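Local coordinates for protein N-(5'-phosphoribosyl)anthranilate isomerase (Jonesia denitrificans, PDB 4WUI) that probably catalyses the isomerisation of N-(5-phospho-beta-D-ribosyl)anthranilate to 1-(2-carboxyphenylamino)-1-deoxy-D-ribulose 5-phosphate, a step of L-tryptophan biosynthesis, at residues S179-E182 with V187-P190. Numbering follows the deposited sequence.
Sequences SGVE and VKDP
Glu182 and Lys188 form an antiparallel, non-hydrogen-bonded beta bridge, CA to CA 4.3 Å, in the loop that joins the eighth strand of the TIM barrel, 174-177, to helix 190-204. One backbone hydrogen bond closes the bridge, Asp189 N to Val181 O at 2.9 Å, nearly straight at 169°; a bent CA-H...O contact, Glu182 CA to Val187 O at 3.2 Å, adds to it. The electrostatic contact is a salt bridge, Lys188 NZ to Glu182 OE2 at 2.8 Å. The ammonium meets the anti side of that oxygen, 34° out of the carboxylate plane; Gly186 N also binds OE2, while Arg38 pairs with OE1, so both carboxylate oxygens are engaged. Lys188 NZ is further held by the carbonyls of Cys9 and Gly10 and by Ser178 OG, just past the C-terminal ends of the first and eighth strands. Shortening this lysine to an alanine would probably leave Glu182 OE2 without its cationic mate and those two carbonyls short of a donor. The apolar contact comes from the chain carbons: a bend at chi2 (65°) directs the lysine chain across the glutamate, toward its carboxylate, CD lying 3.8 Å from Glu182 CG, and Val181 CG2 touches Lys188 CG at 4.1 Å.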
ATOM      1  N   SER A 179       7.694  -1.354  -5.846  1.00  9.67           N
ATOM      2  CA  SER A 179       8.789  -1.578  -6.778  1.00 11.12           C
ATOM      3  C   SER A 179       9.865  -0.505  -6.685  1.00 10.62           C
ATOM      4  O   SER A 179      11.042  -0.779  -6.897  1.00 11.74           O
ATOM      5  CB  SER A 179       8.256  -1.711  -8.196  1.00 13.59           C
ATOM      6  OG  SER A 179       7.607  -0.556  -8.632  1.00 15.47           O
ATOM      7  N   GLY A 180       9.463   0.718  -6.374  1.00 10.19           N
ATOM      8  CA  GLY A 180      10.409   1.815  -6.331  1.00 10.72           C
ATOM      9  C   GLY A 180      11.381   1.788  -5.186  1.00 10.38           C
ATOM     10  O   GLY A 180      12.307   2.602  -5.174  1.00 11.96           O
ATOM     11  N   VAL A 181      11.191   0.879  -4.234  1.00  9.68           N
ATOM     12  CA  VAL A 181      12.154   0.712  -3.147  1.00 10.14           C
ATOM     13  C   VAL A 181      12.784  -0.681  -3.134  1.00 10.62           C
ATOM     14  O   VAL A 181      13.286  -1.128  -2.116  1.00 11.58           O
ATOM     15  CB  VAL A 181      11.584   1.102  -1.756  1.00 10.89           C
ATOM     16  CG1 VAL A 181      11.290   2.600  -1.720  1.00 11.69           C
ATOM     17  CG2 VAL A 181      10.349   0.304  -1.374  1.00 10.68           C
ATOM     18  N   GLU A 182      12.776  -1.340  -4.287  1.00 10.57           N
ATOM     19  CA  GLU A 182      13.367  -2.660  -4.458  1.00 11.10           C
ATOM     20  C   GLU A 182      14.714  -2.594  -5.135  1.00 11.94           C
ATOM     21  O   GLU A 182      14.938  -1.800  -6.024  1.00 13.28           O
ATOM     22  CB  GLU A 182      12.468  -3.542  -5.322  1.00 10.75           C
ATOM     23  CG  GLU A 182      11.267  -4.015  -4.555  1.00 10.57           C
ATOM     24  CD  GLU A 182      10.325  -4.921  -5.312  1.00 10.72           C
ATOM     25  OE1 GLU A 182      10.351  -4.931  -6.558  1.00 12.28           O
ATOM     26  OE2 GLU A 182       9.551  -5.660  -4.646  1.00 11.54           O
ATOM     27  N   VAL A 187      12.702  -7.969  -3.207  1.00 14.40           N
ATOM     28  CA  VAL A 187      13.829  -7.680  -2.336  1.00 13.31           C
ATOM     29  C   VAL A 187      13.835  -6.171  -2.047  1.00 12.42           C
ATOM     30  O   VAL A 187      14.247  -5.361  -2.885  1.00 13.10           O
ATOM     31  CB  VAL A 187      15.176  -8.107  -2.938  1.00 13.57           C
ATOM     32  CG1 VAL A 187      16.276  -7.912  -1.919  1.00 14.35           C
ATOM     33  CG2 VAL A 187      15.111  -9.574  -3.414  1.00 13.52           C
ATOM     34  N   LYS A 188      13.357  -5.788  -0.867  1.00 11.54           N
ATOM     35  CA  LYS A 188      13.334  -4.370  -0.503  1.00 11.92           C
ATOM     36  C   LYS A 188      14.740  -3.936  -0.108  1.00 12.65           C
ATOM     37  O   LYS A 188      15.484  -4.668   0.552  1.00 14.73           O
ATOM     38  CB  LYS A 188      12.313  -4.084   0.582  1.00 11.48           C
ATOM     39  CG  LYS A 188      11.044  -3.459   0.034  1.00 10.68           C
ATOM     40  CD  LYS A 188      10.275  -4.387  -0.881  1.00  9.81           C
ATOM     41  CE  LYS A 188       9.102  -3.685  -1.534  1.00  9.82           C
ATOM     42  NZ  LYS A 188       8.326  -4.605  -2.386  1.00  9.56           N
ATOM     43  N   ASP A 189      15.090  -2.719  -0.509  0.53 12.25           N
ATOM     44  CA  ASP A 189      16.420  -2.151  -0.339  0.53 12.62           C
ATOM     45  C   ASP A 189      16.370  -1.131   0.801  0.53 12.20           C
ATOM     46  O   ASP A 189      15.729  -0.094   0.649  0.53 11.83           O
ATOM     47  CB  ASP A 189      16.796  -1.464  -1.664  0.53 13.89           C
ATOM     48  CG  ASP A 189      18.200  -0.875  -1.659  0.53 15.64           C
ATOM     49  OD1 ASP A 189      18.716  -0.546  -0.576  0.53 16.08           O
ATOM     50  OD2 ASP A 189      18.818  -0.745  -2.744  0.53 16.96           O
ATOM     51  N   PRO A 190      17.056  -1.392   1.937  1.00 12.32           N
ATOM     52  CA  PRO A 190      16.989  -0.431   3.048  1.00 12.33           C
ATOM     53  C   PRO A 190      17.334   1.005   2.657  1.00 11.90           C
ATOM     54  O   PRO A 190      16.682   1.923   3.135  1.00 12.03           O
ATOM     55  CB  PRO A 190      18.009  -1.011   4.046  1.00 13.46           C
ATOM     56  CG  PRO A 190      17.906  -2.497   3.829  1.00 13.88           C
ATOM     57  CD  PRO A 190      17.813  -2.607   2.316  1.00 13.34           C
TER